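Local atomic coordinates of outer membrane protein Omp121 (Bacteroides thetaiotaomicron, PDB entry 5FQ8), a protein that probably serves as a TonB-dependent receptor that takes up substrate across the bacterial outer membrane, and carries bound calcium and magnesium ions. Residues 844-849 with 885-890. Numbering follows the deposited sequence.
Sequences IQTAYN and KYWGDG
W887 lays its indole over the backbone of T846, a CH-pi contact between helix 880-889 and the loop after helix 832-839, at one end of the TonB-dependent receptor barrel. W887 belongs to the last turns of its helix. T846 lies in the short 3-10 segment 844-846 of that loop. CA of T846 stands almost straight above the five-membered ring, 3.9 Å from its centroid and 5° off the ring normal. Q845 O lies over the same face, nearer the benzo rim, 3.7 Å from CZ2 of W887. On the opposite face CD2 of Y886, the preceding residue in the helix, sits near the rim. CG of W887 sits anti to its own carbonyl carbon (chi1 -69°), which lays the indole against T846. Beside the ring, CG2 of T846 packs on CB of W887 at 3.9 Å. The hydroxyl of T846 turns to other partners, R851 and the carbonyl of A843. Replacing W887 by an alanine would probably open a gap above T846 and leave Y848 without its aromatic neighbour. The helix ends in a Schellman motif, with G890 at positive phi as the C-prime residue. D850, next in the same loop, and E197 bind calcium in a structure of this protein, though not in this chain of the model. The chain of another protein packs against Y848. The Y848 ring and the six-membered ring of W887 are oblique, planes at 64° and centroids 6.0 Å apart; the closest approach is by CB of Y848, 3.2 Å from CZ2 of W887.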
ATOM      1  N   ILE B 844      24.009   9.696 -36.396  1.00 27.30           N
ATOM      2  CA  ILE B 844      24.760   9.822 -37.636  1.00 27.84           C
ATOM      3  C   ILE B 844      26.248   9.677 -37.367  1.00 28.11           C
ATOM      4  O   ILE B 844      26.993   9.142 -38.191  1.00 28.49           O
ATOM      5  CB  ILE B 844      24.415  11.163 -38.323  1.00 28.02           C
ATOM      6  CG1 ILE B 844      25.084  11.258 -39.682  1.00 28.62           C
ATOM      7  CG2 ILE B 844      24.781  12.341 -37.458  1.00 27.86           C
ATOM      8  CD1 ILE B 844      24.587  10.246 -40.658  1.00 28.84           C
ATOM      9  N   GLN B 845      26.697  10.118 -36.196  1.00 27.81           N
ATOM     10  CA  GLN B 845      28.089   9.924 -35.827  1.00 28.02           C
ATOM     11  C   GLN B 845      28.524   8.472 -35.936  1.00 35.03           C
ATOM     12  O   GLN B 845      29.671   8.207 -36.306  1.00 30.14           O
ATOM     13  CB  GLN B 845      28.333  10.420 -34.408  1.00 33.67           C
ATOM     14  CG  GLN B 845      28.435  11.908 -34.281  1.00 27.74           C
ATOM     15  CD  GLN B 845      27.103  12.557 -34.177  1.00 27.41           C
ATOM     16  OE1 GLN B 845      26.100  11.962 -34.503  1.00 27.24           O
ATOM     17  NE2 GLN B 845      27.080  13.789 -33.718  1.00 27.36           N
ATOM     18  N   THR B 846      27.648   7.518 -35.630  1.00 27.85           N
ATOM     19  CA  THR B 846      28.108   6.139 -35.619  1.00 27.98           C
ATOM     20  C   THR B 846      28.349   5.598 -37.016  1.00 28.49           C
ATOM     21  O   THR B 846      28.862   4.483 -37.148  1.00 28.70           O
ATOM     22  CB  THR B 846      27.122   5.232 -34.878  1.00 27.56           C
ATOM     23  OG1 THR B 846      25.943   5.044 -35.659  1.00 27.54           O
ATOM     24  CG2 THR B 846      26.755   5.816 -33.534  1.00 27.08           C
ATOM     25  N   ALA B 847      28.004   6.351 -38.048  1.00 28.71           N
ATOM     26  CA  ALA B 847      28.318   5.942 -39.405  1.00 29.25           C
ATOM     27  C   ALA B 847      29.733   6.336 -39.813  1.00 29.74           C
ATOM     28  O   ALA B 847      30.032   6.368 -40.996  1.00 30.24           O
ATOM     29  CB  ALA B 847      27.291   6.536 -40.365  1.00 29.32           C
ATOM     30  N   TYR B 848      30.615   6.526 -38.834  1.00 29.64           N
ATOM     31  CA  TYR B 848      31.836   7.311 -38.998  1.00 30.04           C
ATOM     32  C   TYR B 848      32.734   6.820 -40.128  1.00 73.44           C
ATOM     33  O   TYR B 848      33.127   7.598 -40.999  1.00 49.60           O
ATOM     34  CB  TYR B 848      32.600   7.321 -37.684  1.00 29.84           C
ATOM     35  CG  TYR B 848      34.068   7.623 -37.788  1.00 30.34           C
ATOM     36  CD1 TYR B 848      34.509   8.913 -37.969  1.00 30.55           C
ATOM     37  CD2 TYR B 848      35.011   6.620 -37.648  1.00 30.63           C
ATOM     38  CE1 TYR B 848      35.829   9.194 -38.039  1.00 31.04           C
ATOM     39  CE2 TYR B 848      36.332   6.898 -37.714  1.00 31.11           C
ATOM     40  CZ  TYR B 848      36.738   8.189 -37.912  1.00 31.32           C
ATOM     41  OH  TYR B 848      38.075   8.483 -37.991  1.00 39.10           O
ATOM     42  N   ASN B 849      33.138   5.567 -40.113  1.00 30.86           N
ATOM     43  CA  ASN B 849      34.122   5.142 -41.090  1.00 31.53           C
ATOM     44  C   ASN B 849      33.490   4.307 -42.178  1.00 31.77           C
ATOM     45  O   ASN B 849      34.122   3.400 -42.711  1.00 32.23           O
ATOM     46  CB  ASN B 849      35.246   4.383 -40.395  1.00 31.70           C
ATOM     47  CG  ASN B 849      36.487   4.274 -41.236  1.00 32.44           C
ATOM     48  OD1 ASN B 849      37.214   5.236 -41.396  1.00 34.21           O
ATOM     49  ND2 ASN B 849      36.745   3.093 -41.767  1.00 32.80           N
ATOM     50  N   LYS B 885      30.402  -1.709 -30.469  1.00 27.84           N
ATOM     51  CA  LYS B 885      30.800  -1.479 -29.088  1.00 27.62           C
ATOM     52  C   LYS B 885      31.708  -0.264 -28.964  1.00 31.49           C
ATOM     53  O   LYS B 885      31.704   0.400 -27.923  1.00 33.87           O
ATOM     54  CB  LYS B 885      31.463  -2.733 -28.531  1.00 27.86           C
ATOM     55  CG  LYS B 885      31.979  -2.602 -27.127  1.00 27.72           C
ATOM     56  CD  LYS B 885      32.673  -3.858 -26.673  1.00 28.03           C
ATOM     57  CE  LYS B 885      33.069  -3.757 -25.210  1.00 27.88           C
ATOM     58  NZ  LYS B 885      33.159  -5.096 -24.576  1.00 35.29           N
ATOM     59  N   TYR B 886      32.463   0.055 -30.015  1.00 29.45           N
ATOM     60  CA  TYR B 886      33.254   1.278 -30.012  1.00 28.28           C
ATOM     61  C   TYR B 886      32.376   2.489 -29.762  1.00 27.85           C
ATOM     62  O   TYR B 886      32.702   3.359 -28.948  1.00 27.72           O
ATOM     63  CB  TYR B 886      33.989   1.427 -31.341  1.00 28.81           C
ATOM     64  CG  TYR B 886      34.813   2.679 -31.439  1.00 29.02           C
ATOM     65  CD1 TYR B 886      35.761   2.980 -30.482  1.00 36.02           C
ATOM     66  CD2 TYR B 886      34.653   3.556 -32.493  1.00 29.17           C
ATOM     67  CE1 TYR B 886      36.515   4.114 -30.564  1.00 34.78           C
ATOM     68  CE2 TYR B 886      35.412   4.697 -32.583  1.00 29.40           C
ATOM     69  CZ  TYR B 886      36.339   4.971 -31.614  1.00 29.48           C
ATOM     70  OH  TYR B 886      37.116   6.096 -31.680  1.00 29.76           O
ATOM     71  N   TRP B 887      31.238   2.542 -30.435  1.00 27.65           N
ATOM     72  CA  TRP B 887      30.363   3.690 -30.311  1.00 27.30           C
ATOM     73  C   TRP B 887      29.507   3.626 -29.064  1.00 26.79           C
ATOM     74  O   TRP B 887      29.238   4.660 -28.454  1.00 26.54           O
ATOM     75  CB  TRP B 887      29.505   3.805 -31.565  1.00 32.07           C
ATOM     76  CG  TRP B 887      30.329   4.194 -32.728  1.00 29.30           C
ATOM     77  CD1 TRP B 887      30.652   3.434 -33.803  1.00 28.27           C
ATOM     78  CD2 TRP B 887      30.994   5.434 -32.899  1.00 28.03           C
ATOM     79  NE1 TRP B 887      31.463   4.137 -34.646  1.00 28.69           N
ATOM     80  CE2 TRP B 887      31.687   5.371 -34.105  1.00 28.55           C
ATOM     81  CE3 TRP B 887      31.061   6.602 -32.144  1.00 30.24           C
ATOM     82  CZ2 TRP B 887      32.432   6.420 -34.575  1.00 28.88           C
ATOM     83  CZ3 TRP B 887      31.806   7.651 -32.617  1.00 28.88           C
ATOM     84  CH2 TRP B 887      32.477   7.554 -33.820  1.00 31.15           C
ATOM     85  N   GLY B 888      29.088   2.434 -28.655  1.00 26.67           N
ATOM     86  CA  GLY B 888      28.313   2.333 -27.437  1.00 26.24           C
ATOM     87  C   GLY B 888      29.074   2.873 -26.247  1.00 26.18           C
ATOM     88  O   GLY B 888      28.504   3.543 -25.387  1.00 25.84           O
ATOM     89  N   ASP B 889      30.376   2.594 -26.187  1.00 26.54           N
ATOM     90  CA  ASP B 889      31.167   3.047 -25.055  1.00 26.55           C
ATOM     91  C   ASP B 889      31.501   4.516 -25.169  1.00 26.60           C
ATOM     92  O   ASP B 889      31.897   5.130 -24.174  1.00 26.54           O
ATOM     93  CB  ASP B 889      32.457   2.238 -24.918  1.00 26.98           C
ATOM     94  CG  ASP B 889      32.216   0.761 -24.760  1.00 27.00           C
ATOM     95  OD1 ASP B 889      31.128   0.360 -24.328  1.00 26.64           O
ATOM     96  OD2 ASP B 889      33.140  -0.005 -25.063  1.00 27.42           O
ATOM     97  N   GLY B 890      31.353   5.087 -26.357  1.00 27.39           N
ATOM     98  CA  GLY B 890      31.532   6.507 -26.552  1.00 26.78           C
ATOM     99  C   GLY B 890      32.784   6.831 -27.326  1.00 27.31           C
ATOM    100  O   GLY B 890      33.397   7.880 -27.103  1.00 30.85           O
TER